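Local coordinates for Lmaj004144AAA protein (Leishmania major, PDB 1Y63), which is probably a broad-specificity nucleoside monophosphate kinase that also hydrolyses ATP and is thought to take part in late maturation of the small ribosomal subunit, at residues I11-T16 / F101-V106; E94-R99 / D146-D151; T109-L114 / E130-E135. All coordinates share one frame; numbering follows the deposited sequence.

Contact 1 (I11-T16 / F101-V106); sequences INILIT and FHMVVV
Leu14 O takes the shortest bond of this pairing, from Val105 N at 2.8 Å, and also meets the CA of Val104 in a CA-H...O contact. Met103 O returns a bond to Leu14 N, and Val105 O accepts Thr16 N. These bonds zip strands 12-16 and 103-106 together in parallel, with their axes 4.7 Å apart at the closest point. Nearer the start of the segments, His102 holds Asn12 by two bonds. Its backbone N donates to Asn12 O, and its ring atom ND1 accepts Asn12 N at 2.9 Å. Asn12 N lies almost in the imidazole plane, and the N-H points nearly straight at ND1 (172°). The ring is placed for this because CG sits beside the backbone N of His102 (chi1 -51°), which turns ring and amide to the same partner. The Asn12 side-chain amide turns elsewhere: OD1 is bonded to His86 and ND2 to Met80 O and Trp100 O. Strand 12-16 is the central strand of the parallel P-loop kinase sheet, with strand 85-89 on its other side. It runs straight into the nucleotide-binding loop. On one face of the sheet, Leu14 lays CB over the centre of the Phe101 ring, 3.8 Å from the centroid. Leu14 CD2 lies alongside Val104 CG1. Farther on, the methyls Thr16 CG2 and Val106 CG2 meet at 3.8 Å, while Thr16 OG1 bonds to Tyr90 O. Phe96 and Tyr148 add to the cover over Leu14. The other face carries Ile13, Ile15, Met103 and Val105. Ile15 folds back at chi2 (-60°), which brings CD1 to 3.7 Å from Val105 CB. Helix 161-178 packs on this face, touching Ile13 through Ile171 and Met103 through Arg174.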
loop_
_atom_site.group_PDB
_atom_site.type_symbol
_atom_site.label_atom_id
_atom_site.label_comp_id
_atom_site.label_asym_id
_atom_site.label_seq_id
_atom_site.Cartn_x
_atom_site.Cartn_y
_atom_site.Cartn_z
ATOM N N ILE A 11 -11.801 -1.643 -10.533
ATOM C CA ILE A 11 -11.354 -0.562 -9.650
ATOM C C ILE A 11 -10.140 -1.041 -8.874
ATOM O O ILE A 11 -10.168 -2.084 -8.240
ATOM C CB ILE A 11 -12.458 -0.122 -8.674
ATOM C CG1 ILE A 11 -13.704 0.332 -9.456
ATOM C CG2 ILE A 11 -11.946 0.983 -7.751
ATOM C CD1 ILE A 11 -13.503 1.606 -10.223
ATOM N N ASN A 12 -9.057 -0.270 -8.951
ATOM C CA ASN A 12 -7.790 -0.621 -8.290
ATOM C C ASN A 12 -7.423 0.431 -7.265
ATOM O O ASN A 12 -7.425 1.611 -7.566
ATOM C CB ASN A 12 -6.659 -0.729 -9.296
ATOM C CG ASN A 12 -6.828 -1.881 -10.256
ATOM O OD1 ASN A 12 -7.451 -2.886 -9.930
ATOM N ND2 ASN A 12 -6.261 -1.742 -11.453
ATOM N N ILE A 13 -7.099 -0.033 -6.067
ATOM C CA ILE A 13 -6.673 0.818 -4.950
ATOM C C ILE A 13 -5.278 0.425 -4.508
ATOM O O ILE A 13 -4.952 -0.770 -4.458
ATOM C CB ILE A 13 -7.632 0.635 -3.751
ATOM C CG1 ILE A 13 -9.076 0.948 -4.165
ATOM C CG2 ILE A 13 -7.170 1.475 -2.538
ATOM C CD1 ILE A 13 -10.051 0.576 -3.077
ATOM N N LEU A 14 -4.447 1.421 -4.190
ATOM C CA LEU A 14 -3.159 1.194 -3.567
ATOM C C LEU A 14 -3.223 1.683 -2.141
ATOM O O LEU A 14 -3.675 2.782 -1.890
ATOM C CB LEU A 14 -2.059 1.949 -4.307
ATOM C CG LEU A 14 -0.640 1.896 -3.704
ATOM C CD1 LEU A 14 -0.136 0.465 -3.643
ATOM C CD2 LEU A 14 0.278 2.785 -4.533
ATOM N N ILE A 15 -2.808 0.814 -1.208
ATOM C CA ILE A 15 -2.617 1.179 0.204
ATOM C C ILE A 15 -1.109 1.197 0.460
ATOM O O ILE A 15 -0.415 0.185 0.280
ATOM C CB ILE A 15 -3.294 0.195 1.191
ATOM C CG1 ILE A 15 -4.730 -0.172 0.779
ATOM C CG2 ILE A 15 -3.229 0.763 2.598
ATOM C CD1 ILE A 15 -5.683 0.955 0.684
ATOM N N THR A 16 -0.593 2.358 0.825
ATOM C CA THR A 16 0.834 2.517 1.054
ATOM C C THR A 16 1.058 3.251 2.400
ATOM O O THR A 16 0.093 3.609 3.092
ATOM C CB THR A 16 1.496 3.214 -0.153
ATOM O OG1 THR A 16 2.923 3.145 -0.025
ATOM C CG2 THR A 16 1.067 4.709 -0.269
ATOM N N PHE A 101 -4.059 2.765 -11.103
ATOM C CA PHE A 101 -4.755 3.077 -9.846
ATOM C C PHE A 101 -5.801 4.176 -9.929
ATOM O O PHE A 101 -5.580 5.231 -10.547
ATOM C CB PHE A 101 -3.749 3.392 -8.725
ATOM C CG PHE A 101 -2.944 2.189 -8.306
ATOM C CD1 PHE A 101 -3.586 1.102 -7.736
ATOM C CD2 PHE A 101 -1.595 2.112 -8.528
ATOM C CE1 PHE A 101 -2.908 -0.012 -7.374
ATOM C CE2 PHE A 101 -0.890 0.976 -8.158
ATOM C CZ PHE A 101 -1.550 -0.072 -7.556
ATOM N N HIS A 102 -6.929 3.921 -9.266
ATOM C CA HIS A 102 -8.013 4.898 -9.157
ATOM C C HIS A 102 -8.063 5.610 -7.831
ATOM O O HIS A 102 -8.774 6.589 -7.711
ATOM C CB HIS A 102 -9.341 4.222 -9.433
ATOM C CG HIS A 102 -9.322 3.446 -10.692
ATOM N ND1 HIS A 102 -9.126 2.084 -10.722
ATOM C CD2 HIS A 102 -9.345 3.858 -11.981
ATOM C CE1 HIS A 102 -9.092 1.681 -11.980
ATOM N NE2 HIS A 102 -9.214 2.741 -12.766
ATOM N N MET A 103 -7.326 5.086 -6.850
ATOM C CA MET A 103 -7.253 5.619 -5.510
ATOM C C MET A 103 -5.927 5.189 -4.881
ATOM O O MET A 103 -5.484 4.032 -5.058
ATOM C CB MET A 103 -8.427 5.111 -4.654
ATOM C CG MET A 103 -8.523 5.754 -3.317
ATOM S SD MET A 103 -9.791 4.921 -2.321
ATOM C CE MET A 103 -11.126 4.832 -3.440
ATOM N N VAL A 104 -5.292 6.105 -4.146
ATOM C CA VAL A 104 -4.084 5.780 -3.386
ATOM C C VAL A 104 -4.319 6.249 -1.966
ATOM O O VAL A 104 -4.664 7.396 -1.752
ATOM C CB VAL A 104 -2.834 6.450 -3.962
ATOM C CG1 VAL A 104 -1.612 6.182 -3.107
ATOM C CG2 VAL A 104 -2.608 5.948 -5.385
ATOM N N VAL A 105 -4.214 5.336 -1.016
ATOM C CA VAL A 105 -4.451 5.641 0.386
ATOM C C VAL A 105 -3.136 5.558 1.097
ATOM O O VAL A 105 -2.445 4.529 1.022
ATOM C CB VAL A 105 -5.414 4.619 1.014
ATOM C CG1 VAL A 105 -5.670 4.952 2.453
ATOM C CG2 VAL A 105 -6.701 4.533 0.230
ATOM N N VAL A 106 -2.738 6.648 1.757
ATOM C CA VAL A 106 -1.488 6.660 2.522
ATOM C C VAL A 106 -1.861 6.645 3.999
ATOM O O VAL A 106 -2.577 7.540 4.462
ATOM C CB VAL A 106 -0.652 7.935 2.239
ATOM C CG1 VAL A 106 0.650 7.933 3.070
ATOM C CG2 VAL A 106 -0.334 8.129 0.785
#

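Contact 2 (E94-R99 / D146-D151); sequences ELFPER and DAYEDD. With MN (manganese (II) ion), chain F; NA (sodium ion), chain O; NA (sodium ion), chain P.
Glu98 reaches across to Ala147 and Tyr148, where the loop after strand 85-89 meets the end of helix 139-147 in this P-loop kinase fold. From CB, CG stands opposite the carbonyl carbon (chi1 -70°), and the chain heads for residues 147-149. CG then passes Tyr148 CD1 at 3.9 Å and comes within 3.1 Å of Ala147 O. At the tip, OE2 binds a manganese ion at 2.3 Å. Ala147 belongs to the same metal site, with its carbonyl O 2.7 Å from the manganese. OE2 and the carbonyl oxygen are both acceptors; the ion they share probably offsets their repulsion. The other oxygen, OE1, is served by water. One water donates to it and accepts Glu149 N. A second donates to both OE1 and Glu149 OE2. The two carboxylates stand nearly at right angles, with OE1 of Glu98 4.3 Å from OE2 of Glu149, so the second water mediates between like charges. Deeper in, Tyr148 extends its ring under the loop. Its OH lies at the edge of the Phe96 ring, 3.4 Å from Phe96 CB, and is hydrogen-bonded to Ser93 O. Another water sits above the tyrosine ring near its rim, close to both Phe96 O and Ala147 O. On the outer side, Ala147 CB packs 4.0 Å from Glu94 CA. Glu94 OE2 binds a sodium ion at 2.4 Å, and a water on that sodium donates to Asp146 OD2, whose partner oxygen OD1 meets a second sodium.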
loop_
_atom_site.group_PDB
_atom_site.type_symbol
_atom_site.label_atom_id
_atom_site.label_comp_id
_atom_site.label_asym_id
_atom_site.label_seq_id
_atom_site.Cartn_x
_atom_site.Cartn_y
_atom_site.Cartn_z
ATOM N N GLU A 94 6.034 4.886 -5.988
ATOM C CA GLU A 94 6.503 5.610 -7.163
ATOM C C GLU A 94 6.703 4.682 -8.354
ATOM O O GLU A 94 6.517 5.083 -9.507
ATOM C CB GLU A 94 7.801 6.354 -6.836
ATOM C CG GLU A 94 8.602 6.834 -8.026
ATOM C CD GLU A 94 9.798 7.632 -7.599
ATOM O OE1 GLU A 94 10.647 7.109 -6.844
ATOM O OE2 GLU A 94 9.881 8.799 -8.028
ATOM N N LEU A 95 7.060 3.437 -8.069
ATOM C CA LEU A 95 7.369 2.490 -9.121
ATOM C C LEU A 95 6.201 2.108 -10.005
ATOM O O LEU A 95 6.409 1.736 -11.156
ATOM C CB LEU A 95 7.999 1.247 -8.543
ATOM C CG LEU A 95 7.108 0.247 -7.803
ATOM C CD1 LEU A 95 7.837 -1.066 -7.624
ATOM C CD2 LEU A 95 6.679 0.768 -6.470
ATOM N N PHE A 96 4.985 2.211 -9.502
ATOM C CA PHE A 96 3.839 1.714 -10.258
ATOM C C PHE A 96 3.330 2.776 -11.229
ATOM O O PHE A 96 3.391 3.980 -10.932
ATOM C CB PHE A 96 2.679 1.357 -9.339
ATOM C CG PHE A 96 3.012 0.383 -8.228
ATOM C CD1 PHE A 96 3.570 -0.851 -8.494
ATOM C CD2 PHE A 96 2.734 0.699 -6.909
ATOM C CE1 PHE A 96 3.838 -1.748 -7.475
ATOM C CE2 PHE A 96 3.023 -0.201 -5.885
ATOM C CZ PHE A 96 3.555 -1.427 -6.186
ATOM N N PRO A 97 2.792 2.334 -12.375
ATOM C CA PRO A 97 2.207 3.271 -13.325
ATOM C C PRO A 97 0.905 3.849 -12.802
ATOM O O PRO A 97 0.061 3.128 -12.280
ATOM C CB PRO A 97 1.967 2.428 -14.567
ATOM C CG PRO A 97 1.929 1.078 -14.138
ATOM C CD PRO A 97 2.715 0.953 -12.861
ATOM N N GLU A 98 0.717 5.150 -12.998
ATOM C CA GLU A 98 -0.517 5.816 -12.647
ATOM C C GLU A 98 -1.719 5.210 -13.352
ATOM O O GLU A 98 -2.811 5.240 -12.817
ATOM C CB GLU A 98 -0.435 7.310 -12.930
ATOM C CG GLU A 98 0.472 8.078 -12.038
ATOM C CD GLU A 98 0.402 9.569 -12.332
ATOM O OE1 GLU A 98 -0.688 10.148 -12.159
ATOM O OE2 GLU A 98 1.430 10.146 -12.764
ATOM N N ARG A 99 -1.516 4.629 -14.528
ATOM C CA ARG A 99 -2.563 3.949 -15.264
ATOM C C ARG A 99 -3.339 2.918 -14.422
ATOM O O ARG A 99 -4.545 2.694 -14.657
ATOM C CB ARG A 99 -1.914 3.247 -16.472
ATOM C CG ARG A 99 -2.826 2.360 -17.286
ATOM C CD ARG A 99 -2.184 1.951 -18.578
ATOM N NE ARG A 99 -0.877 1.352 -18.366
ATOM C CZ ARG A 99 -0.670 0.073 -18.072
ATOM N NH1 ARG A 99 -1.690 -0.775 -17.966
ATOM N NH2 ARG A 99 0.558 -0.359 -17.855
ATOM N N ASP A 146 3.989 12.777 -4.889
ATOM C CA ASP A 146 4.791 13.134 -6.061
ATOM C C ASP A 146 4.455 12.305 -7.294
ATOM O O ASP A 146 4.663 12.766 -8.419
ATOM C CB ASP A 146 6.286 13.014 -5.774
ATOM C CG ASP A 146 6.830 14.191 -5.004
ATOM O OD1 ASP A 146 6.197 15.270 -5.029
ATOM O OD2 ASP A 146 7.894 14.036 -4.367
ATOM N N ALA A 147 3.922 11.115 -7.091
ATOM C CA ALA A 147 3.698 10.136 -8.146
ATOM C C ALA A 147 2.303 10.010 -8.697
ATOM O O ALA A 147 2.143 9.414 -9.763
ATOM C CB ALA A 147 4.149 8.793 -7.681
ATOM N N TYR A 148 1.286 10.504 -7.997
ATOM C CA TYR A 148 -0.093 10.318 -8.405
ATOM C C TYR A 148 -0.774 11.664 -8.351
ATOM O O TYR A 148 -0.277 12.599 -7.720
ATOM C CB TYR A 148 -0.801 9.326 -7.447
ATOM C CG TYR A 148 -0.172 7.950 -7.504
ATOM C CD1 TYR A 148 -0.626 7.018 -8.411
ATOM C CD2 TYR A 148 0.861 7.593 -6.652
ATOM C CE1 TYR A 148 -0.033 5.781 -8.522
ATOM C CE2 TYR A 148 1.465 6.348 -6.753
ATOM C CZ TYR A 148 0.987 5.451 -7.685
ATOM O OH TYR A 148 1.587 4.219 -7.804
ATOM N N GLU A 149 -1.924 11.745 -9.001
ATOM C CA GLU A 149 -2.699 12.975 -9.034
ATOM C C GLU A 149 -3.309 13.259 -7.665
ATOM O O GLU A 149 -3.846 12.374 -6.994
ATOM C CB GLU A 149 -3.765 12.864 -10.127
ATOM C CG GLU A 149 -3.150 12.727 -11.540
ATOM C CD GLU A 149 -4.094 13.043 -12.659
ATOM O OE1 GLU A 149 -4.678 14.145 -12.628
ATOM O OE2 GLU A 149 -4.236 12.214 -13.587
ATOM N N ASP A 150 -3.223 14.515 -7.244
ATOM C CA ASP A 150 -3.572 14.859 -5.879
ATOM C C ASP A 150 -5.012 14.463 -5.543
ATOM O O ASP A 150 -5.289 14.010 -4.425
ATOM C CB ASP A 150 -3.295 16.352 -5.630
ATOM C CG ASP A 150 -1.778 16.675 -5.653
ATOM O OD1 ASP A 150 -0.952 15.733 -5.488
ATOM O OD2 ASP A 150 -1.398 17.859 -5.838
ATOM N N ASP A 151 -5.907 14.540 -6.517
ATOM C CA ASP A 151 -7.317 14.254 -6.288
ATOM C C ASP A 151 -7.621 12.781 -5.983
ATOM O O ASP A 151 -8.687 12.499 -5.460
ATOM C CB ASP A 151 -8.174 14.737 -7.456
ATOM C CG ASP A 151 -8.285 16.253 -7.517
ATOM O OD1 ASP A 151 -7.846 16.942 -6.570
ATOM O OD2 ASP A 151 -8.820 16.754 -8.520
HETATM MN MN MN F . 3.547 10.338 -11.874
HETATM NA NA NA O . 10.611 10.867 -7.030
HETATM NA NA NA P . 8.470 17.008 -5.009
HETATM O O HOH W 1 3.287 6.634 -10.469
HETATM O O HOH W 2 -2.690 9.390 -10.608
HETATM O O HOH W 3 -2.227 10.473 -14.377
HETATM O O HOH W 4 9.861 13.058 -5.490
HETATM O O HOH W 5 3.936 9.135 -12.100
HETATM O O HOH W 6 9.519 10.682 -5.387
#

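Contact 3 (T109-L114 / E130-E135); sequences TSTEVL and ENMEAE
The first turn of helix 111-120 faces the second half of helix 125-136, and their backbones come nearest at Thr111 and Met132, with CA atoms 6.9 Å apart. The first turn is closed by Leu114 N bonding to Ser110 O. Between the helices, Leu114 points at its neighbour and is met by two side chains. Met132 runs alongside it, pointing the other way, with SD 3.9 Å from Leu114 CG. The bend at chi2 (-67°) brings the sulfur round to Leu114. Glu135 packs on CD2 of Leu114, its CB 3.7 Å away; the sulfur of Met132 touches this methyl too. The aliphatic part of Glu135 packs there, and its carboxylate goes on to Thr109. There OE2 accepts Thr109 N at 3.1 Å, and the donor lies above the carboxylate plane. The same oxygen is bonded to His108 ND1, and OE1 is bonded to Thr18 OG1. Partners at both oxygens should hold the carboxylate in a fixed rotation. Through Thr18, a residue of the ADP pocket, Glu135 ties helix 125-136 to the nucleotide-binding loop. This helix includes part of the predicted LID, whose range ends at Glu130. Met132 also packs on Phe115 and Leu118 farther along helix 111-120. Thr109 lies between the end of strand 103-108 and that helix, touching Thr21 and Arg117 beside the nucleotide.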
loop_
_atom_site.group_PDB
_atom_site.type_symbol
_atom_site.label_atom_id
_atom_site.label_comp_id
_atom_site.label_asym_id
_atom_site.label_seq_id
_atom_site.Cartn_x
_atom_site.Cartn_y
_atom_site.Cartn_z
ATOM N N THR A 109 0.708 6.703 11.282
ATOM C CA THR A 109 0.503 6.181 12.625
ATOM C C THR A 109 1.357 7.026 13.574
ATOM O O THR A 109 2.504 7.372 13.235
ATOM C CB THR A 109 0.910 4.684 12.681
ATOM O OG1 THR A 109 0.142 3.929 11.720
ATOM C CG2 THR A 109 0.673 4.061 14.014
ATOM N N SER A 110 0.802 7.388 14.727
ATOM C CA SER A 110 1.547 8.147 15.725
ATOM C C SER A 110 2.792 7.389 16.129
ATOM O O SER A 110 2.811 6.177 16.114
ATOM C CB SER A 110 0.666 8.413 16.950
ATOM O OG SER A 110 -0.497 9.151 16.581
ATOM N N THR A 111 3.837 8.107 16.523
ATOM C CA THR A 111 5.115 7.440 16.778
ATOM C C THR A 111 5.013 6.395 17.901
ATOM O O THR A 111 5.552 5.279 17.779
ATOM C CB THR A 111 6.263 8.465 17.017
ATOM O OG1 THR A 111 7.379 7.808 17.631
ATOM C CG2 THR A 111 5.818 9.529 17.892
ATOM N N GLU A 112 4.308 6.710 18.982
ATOM C CA GLU A 112 4.133 5.745 20.070
ATOM C C GLU A 112 3.448 4.447 19.643
ATOM O O GLU A 112 3.863 3.337 20.023
ATOM C CB GLU A 112 3.341 6.356 21.233
ATOM C CG GLU A 112 4.116 7.347 22.052
ATOM C CD GLU A 112 3.207 8.302 22.804
ATOM O OE1 GLU A 112 2.228 7.835 23.421
ATOM O OE2 GLU A 112 3.471 9.523 22.770
ATOM N N VAL A 113 2.400 4.582 18.840
ATOM C CA VAL A 113 1.646 3.413 18.365
ATOM C C VAL A 113 2.506 2.610 17.404
ATOM O O VAL A 113 2.555 1.398 17.475
ATOM C CB VAL A 113 0.300 3.850 17.737
ATOM C CG1 VAL A 113 -0.449 2.676 17.114
ATOM C CG2 VAL A 113 -0.581 4.500 18.795
ATOM N N LEU A 114 3.199 3.305 16.507
ATOM C CA LEU A 114 4.037 2.636 15.508
ATOM C C LEU A 114 5.172 1.859 16.141
ATOM O O LEU A 114 5.470 0.712 15.769
ATOM C CB LEU A 114 4.573 3.653 14.515
ATOM C CG LEU A 114 5.336 3.063 13.335
ATOM C CD1 LEU A 114 4.411 2.160 12.534
ATOM C CD2 LEU A 114 5.910 4.155 12.424
ATOM N N GLU A 130 14.866 2.795 11.801
ATOM C CA GLU A 130 14.803 3.248 10.409
ATOM C C GLU A 130 13.370 3.529 9.964
ATOM O O GLU A 130 13.084 4.555 9.318
ATOM C CB GLU A 130 15.420 2.207 9.493
ATOM C CG GLU A 130 16.917 2.153 9.513
ATOM C CD GLU A 130 17.449 0.880 8.901
ATOM O OE1 GLU A 130 16.881 0.437 7.881
ATOM O OE2 GLU A 130 18.424 0.320 9.441
ATOM N N ASN A 131 12.457 2.638 10.326
ATOM C CA ASN A 131 11.064 2.838 9.978
ATOM C C ASN A 131 10.439 3.981 10.756
ATOM O O ASN A 131 9.660 4.739 10.219
ATOM C CB ASN A 131 10.260 1.557 10.153
ATOM C CG ASN A 131 10.561 0.521 9.094
ATOM O OD1 ASN A 131 10.694 0.846 7.907
ATOM N ND2 ASN A 131 10.569 -0.735 9.499
ATOM N N MET A 132 10.796 4.141 12.026
ATOM C CA MET A 132 10.284 5.265 12.792
ATOM C C MET A 132 10.715 6.598 12.183
ATOM O O MET A 132 9.926 7.544 12.130
ATOM C CB MET A 132 10.815 5.189 14.229
ATOM C CG MET A 132 10.333 3.979 15.012
ATOM S SD MET A 132 8.564 4.041 15.327
ATOM C CE MET A 132 8.464 5.447 16.381
ATOM N N GLU A 133 11.975 6.672 11.750
ATOM C CA GLU A 133 12.492 7.891 11.134
ATOM C C GLU A 133 11.775 8.131 9.796
ATOM O O GLU A 133 11.417 9.266 9.487
ATOM C CB GLU A 133 14.009 7.758 10.948
ATOM C CG GLU A 133 14.687 8.945 10.278
ATOM C CD GLU A 133 14.588 10.230 11.050
ATOM O OE1 GLU A 133 14.017 10.259 12.172
ATOM O OE2 GLU A 133 15.107 11.229 10.519
ATOM N N ALA A 134 11.542 7.068 9.033
ATOM C CA ALA A 134 10.842 7.216 7.727
ATOM C C ALA A 134 9.441 7.795 7.919
ATOM O O ALA A 134 8.976 8.621 7.125
ATOM C CB ALA A 134 10.779 5.912 7.001
ATOM N N GLU A 135 8.767 7.388 8.986
ATOM C CA GLU A 135 7.432 7.908 9.269
ATOM C C GLU A 135 7.482 9.373 9.674
ATOM O O GLU A 135 6.709 10.191 9.179
ATOM C CB GLU A 135 6.734 7.037 10.312
ATOM C CG GLU A 135 5.341 7.498 10.742
ATOM C CD GLU A 135 4.275 7.418 9.662
ATOM O OE1 GLU A 135 4.513 6.783 8.606
ATOM O OE2 GLU A 135 3.177 8.023 9.879
#

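In the fold
Contact 1 is the buried centre of the sheet, and contact 2 covers part of one face. The two touch: Tyr148 packs on Leu14, Val104 and Phe101, and Phe96 on Phe101. Their chemistry changes outwards, from mostly backbone bonds and apolar side chains to carboxylates, waters and metal ions at the surface. Contact 3 lies about 21 Å from contact 1, centre to centre, and does not touch contact 2. It follows contact 1 in the chain, since strand 103-108 leads into helix 111-120. It joins two helices by a few side chains and one hydrogen bond. Contacts 1 and 3 both reach the nucleotide-binding loop, the first through Ile15 beside Lys23, the second through a carboxylate.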